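Local coordinates for protein FKBP-type peptidyl-prolyl cis-trans isomerase FkpA (Escherichia coli, PDB 1Q6I) that catalyses the cis-trans isomerization of peptide bonds preceding proline and acts as a protein-folding chaperone in the bacterial periplasm, at residues V142-K147 with L166-D171. Residues are numbered along the deposited sequence; the frame is centred on the assembly and turned at random.
With FK5 (8-deethyl-8-[but-3-enyl]-ascomycin), chain C.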
loop_
_atom_site.group_PDB
_atom_site.type_symbol
_atom_site.label_atom_id
_atom_site.label_comp_id
_atom_site.label_asym_id
_atom_site.label_seq_id
_atom_site.Cartn_x
_atom_site.Cartn_y
_atom_site.Cartn_z
ATOM N N VAL A 142 -35.496 -8.166 19.932
ATOM C CA VAL A 142 -36.494 -7.429 19.196
ATOM C C VAL A 142 -36.250 -7.626 17.717
ATOM O O VAL A 142 -35.093 -7.788 17.273
ATOM C CB VAL A 142 -36.489 -5.911 19.496
ATOM C CG1 VAL A 142 -36.875 -5.630 20.970
ATOM C CG2 VAL A 142 -35.157 -5.265 19.143
ATOM N N VAL A 143 -37.361 -7.629 16.977
ATOM C CA VAL A 143 -37.368 -7.696 15.522
ATOM C C VAL A 143 -38.023 -6.387 15.020
ATOM O O VAL A 143 -39.157 -6.080 15.422
ATOM C CB VAL A 143 -38.201 -8.902 15.010
ATOM C CG1 VAL A 143 -38.128 -9.000 13.497
ATOM C CG2 VAL A 143 -37.787 -10.213 15.659
ATOM N N VAL A 144 -37.339 -5.644 14.139
ATOM C CA VAL A 144 -37.824 -4.358 13.648
ATOM C C VAL A 144 -37.598 -4.083 12.182
ATOM O O VAL A 144 -36.664 -4.619 11.582
ATOM C CB VAL A 144 -37.044 -3.205 14.349
ATOM C CG1 VAL A 144 -37.209 -3.273 15.851
ATOM C CG2 VAL A 144 -35.526 -3.254 14.007
ATOM N N ASN A 145 -38.458 -3.258 11.588
ATOM C CA ASN A 145 -38.109 -2.642 10.332
ATOM C C ASN A 145 -37.722 -1.205 10.701
ATOM O O ASN A 145 -38.237 -0.627 11.648
ATOM C CB ASN A 145 -39.236 -2.654 9.315
ATOM C CG ASN A 145 -39.462 -4.027 8.715
ATOM O OD1 ASN A 145 -38.542 -4.659 8.140
ATOM N ND2 ASN A 145 -40.687 -4.496 8.832
ATOM N N TYR A 146 -36.791 -0.627 9.968
ATOM C CA TYR A 146 -36.407 0.761 10.253
ATOM C C TYR A 146 -35.815 1.466 9.043
ATOM O O TYR A 146 -35.383 0.877 8.064
ATOM C CB TYR A 146 -35.427 0.840 11.435
ATOM C CG TYR A 146 -34.094 0.268 11.105
ATOM C CD1 TYR A 146 -33.881 -1.080 11.228
ATOM C CD2 TYR A 146 -33.056 1.062 10.595
ATOM C CE1 TYR A 146 -32.695 -1.657 10.894
ATOM C CE2 TYR A 146 -31.839 0.483 10.247
ATOM C CZ TYR A 146 -31.669 -0.895 10.401
ATOM O OH TYR A 146 -30.491 -1.565 10.053
ATOM N N LYS A 147 -35.771 2.767 9.152
ATOM C CA LYS A 147 -35.195 3.595 8.157
ATOM C C LYS A 147 -34.437 4.584 8.969
ATOM O O LYS A 147 -35.001 5.128 9.933
ATOM C CB LYS A 147 -36.316 4.265 7.418
ATOM C CG LYS A 147 -35.903 5.235 6.407
ATOM C CD LYS A 147 -37.088 5.542 5.477
ATOM C CE LYS A 147 -37.951 6.662 6.014
ATOM N NZ LYS A 147 -38.571 7.381 4.863
ATOM N N LEU A 166 -34.927 -6.830 10.881
ATOM C CA LEU A 166 -33.691 -7.086 11.568
ATOM C C LEU A 166 -33.987 -7.508 12.995
ATOM O O LEU A 166 -34.810 -6.930 13.669
ATOM C CB LEU A 166 -32.886 -5.795 11.616
ATOM C CG LEU A 166 -31.616 -5.843 12.462
ATOM C CD1 LEU A 166 -30.538 -6.521 11.648
ATOM C CD2 LEU A 166 -31.197 -4.422 12.884
ATOM N N SER A 167 -33.216 -8.452 13.465
ATOM C CA SER A 167 -33.337 -8.999 14.785
ATOM C C SER A 167 -32.105 -8.584 15.538
ATOM O O SER A 167 -31.043 -8.637 14.962
ATOM C CB SER A 167 -33.246 -10.533 14.664
ATOM O OG SER A 167 -34.256 -11.211 15.345
ATOM N N PHE A 168 -32.216 -8.222 16.815
ATOM C CA PHE A 168 -31.048 -8.031 17.654
ATOM C C PHE A 168 -31.411 -7.993 19.146
ATOM O O PHE A 168 -32.580 -7.791 19.534
ATOM C CB PHE A 168 -30.351 -6.733 17.276
ATOM C CG PHE A 168 -31.228 -5.543 17.383
ATOM C CD1 PHE A 168 -31.518 -5.001 18.614
ATOM C CD2 PHE A 168 -31.766 -4.961 16.244
ATOM C CE1 PHE A 168 -32.336 -3.893 18.713
ATOM C CE2 PHE A 168 -32.570 -3.875 16.335
ATOM C CZ PHE A 168 -32.871 -3.333 17.583
ATOM N N ARG A 169 -30.408 -8.136 19.989
ATOM C CA ARG A 169 -30.620 -7.983 21.418
ATOM C C ARG A 169 -30.733 -6.484 21.748
ATOM O O ARG A 169 -29.946 -5.652 21.261
ATOM C CB ARG A 169 -29.506 -8.682 22.223
ATOM C CG ARG A 169 -29.518 -10.224 22.039
ATOM C CD ARG A 169 -28.529 -10.963 22.942
ATOM N NE ARG A 169 -27.143 -10.558 22.715
ATOM C CZ ARG A 169 -26.306 -11.184 21.901
ATOM N NH1 ARG A 169 -26.706 -12.254 21.228
ATOM N NH2 ARG A 169 -25.065 -10.753 21.765
ATOM N N LEU A 170 -31.779 -6.135 22.494
ATOM C CA LEU A 170 -32.065 -4.745 22.846
ATOM C C LEU A 170 -30.869 -4.055 23.465
ATOM O O LEU A 170 -30.631 -2.899 23.192
ATOM C CB LEU A 170 -33.234 -4.658 23.847
ATOM C CG LEU A 170 -33.627 -3.218 24.235
ATOM C CD1 LEU A 170 -34.111 -2.495 23.013
ATOM C CD2 LEU A 170 -34.688 -3.223 25.337
ATOM N N ASP A 171 -30.113 -4.798 24.279
ATOM C CA ASP A 171 -28.946 -4.297 24.988
ATOM C C ASP A 171 -27.658 -4.308 24.156
ATOM O O ASP A 171 -26.619 -3.875 24.638
ATOM C CB ASP A 171 -28.732 -5.101 26.298
ATOM C CG ASP A 171 -29.841 -4.855 27.311
ATOM O OD1 ASP A 171 -30.096 -5.722 28.144
ATOM O OD2 ASP A 171 -30.529 -3.821 27.357
HETATM C C1 FK5 C . -27.177 -0.231 15.934
HETATM C C2 FK5 C . -28.180 0.652 15.233
HETATM C C3 FK5 C . -29.620 0.846 15.649
HETATM C C4 FK5 C . -30.277 -0.467 15.317
HETATM C C5 FK5 C . -30.276 -0.711 13.800
HETATM C C6 FK5 C . -28.896 -0.522 13.155
HETATM C C8 FK5 C . -27.611 1.572 13.096
HETATM C C9 FK5 C . -27.600 1.564 11.728
HETATM C C10 FK5 C . -26.390 1.079 10.978
HETATM C C11 FK5 C . -25.034 1.625 11.445
HETATM C C12 FK5 C . -23.869 0.878 10.783
HETATM C C13 FK5 C . -24.065 -0.629 10.828
HETATM C C14 FK5 C . -25.441 -0.987 10.318
HETATM C C15 FK5 C . -25.730 -2.488 10.355
HETATM C C16 FK5 C . -25.485 -3.160 9.022
HETATM C C17 FK5 C . -24.231 -4.020 8.927
HETATM C C18 FK5 C . -23.595 -4.358 10.288
HETATM C C19 FK5 C . -23.925 -5.750 10.816
HETATM C C20 FK5 C . -22.980 -6.380 11.747
HETATM C C21 FK5 C . -23.462 -7.150 12.941
HETATM C C22 FK5 C . -23.691 -6.267 14.149
HETATM C C23 FK5 C . -24.997 -5.548 14.332
HETATM C C24 FK5 C . -24.940 -4.565 15.506
HETATM C C25 FK5 C . -25.861 -3.431 15.107
HETATM C C26 FK5 C . -25.861 -2.139 15.922
HETATM C C27 FK5 C . -24.452 -1.783 16.113
HETATM C C28 FK5 C . -23.938 -1.910 17.457
HETATM C C29 FK5 C . -22.603 -1.391 17.834
HETATM C C30 FK5 C . -22.753 -0.066 18.567
HETATM C C31 FK5 C . -21.412 0.396 19.144
HETATM C C32 FK5 C . -20.889 -0.706 20.025
HETATM C C33 FK5 C . -20.663 -1.973 19.223
HETATM C C34 FK5 C . -22.007 -2.453 18.734
HETATM C C35 FK5 C . -24.891 3.107 11.181
HETATM C C36 FK5 C . -23.281 -3.282 7.986
HETATM C C37 FK5 C . -25.177 -6.491 10.450
HETATM C C38 FK5 C . -22.443 -8.257 13.207
HETATM C C39 FK5 C . -23.142 -9.601 13.172
HETATM C C40 FK5 C . -22.516 -10.732 12.476
HETATM C C41 FK5 C . -27.253 -4.005 15.202
HETATM C C42 FK5 C . -23.649 -1.303 14.944
HETATM C C43 FK5 C . -21.777 -1.106 10.328
HETATM C C44 FK5 C . -27.656 -3.904 10.397
HETATM C C45 FK5 C . -21.117 2.760 19.393
HETATM N N7 FK5 C . -28.194 0.623 13.787
HETATM O O1 FK5 C . -26.565 -1.073 15.243
HETATM O O2 FK5 C . -27.007 -0.189 17.324
HETATM O O3 FK5 C . -26.966 2.602 13.741
HETATM O O4 FK5 C . -28.724 1.975 11.007
HETATM O O5 FK5 C . -26.364 -0.330 11.166
HETATM O O6 FK5 C . -26.663 1.511 9.619
HETATM O O7 FK5 C . -23.140 -1.314 10.023
HETATM O O8 FK5 C . -27.087 -2.645 10.668
HETATM O O9 FK5 C . -22.748 -6.080 15.158
HETATM O O10 FK5 C . -25.425 -5.135 16.692
HETATM O O11 FK5 C . -21.575 1.544 19.945
HETATM O O12 FK5 C . -19.698 -0.324 20.647
#
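Val142 and Phe168 exchange two backbone hydrogen bonds, Val142 N to Phe168 O (3.0 Å) and Phe168 N to Val142 O (2.9 Å), the mark of an antiparallel hydrogen-bonded pair. Val144 and Leu166 form the second such pair, again with a bond each way, and Leu166 N reaches Val144 O almost straight, at 174° about the hydrogen. Between them Val143 and Ser167 make the non-hydrogen-bonded pair, their CA atoms 4.3 Å apart. Here CA-H...O contacts supplement the ladder: the CA of Ser167 lies 3.3 Å from Val142 O, and Val143 CA approaches Leu166 O in the same way.

The apolar contacts gather on the face carrying Val142, Val144, Leu166 and Phe168. Val144 CG2 meets the Phe168 ring obliquely at CE2 (3.8 Å), the two side chains crossing at about a right angle. With CG anti to the backbone N (chi1 173°), Leu166 extends its CD2 branch to 3.7 Å from Tyr146 CE1.

Tyr146 and Leu166 line the pocket of the bound FK5, consistent with the prolyl isomerase site of other FKBPs. C5 of its pipecolinyl ring sits 3.7 Å above the Tyr146 ring plane, displaced toward the rim, and Leu166 CD2 also touches C5. Tyr146 OH is hydrogen-bonded to Asp157, itself a ligand partner, and to Arg162. A leucine in place of Tyr146 would probably cost FK5 its flat aromatic wall and leave Asp157 and Arg162 without their shared hydroxyl partner.

In the FKBP sheet, strand 141-150 pairs with strands 166-169 and 155-158 and also with strand 214-223, where Val143 makes backbone bonds to Leu221 and Asp222, while Trp177 of helix 175-180 packs against Val144 and meets the Tyr146 ring edge-to-face.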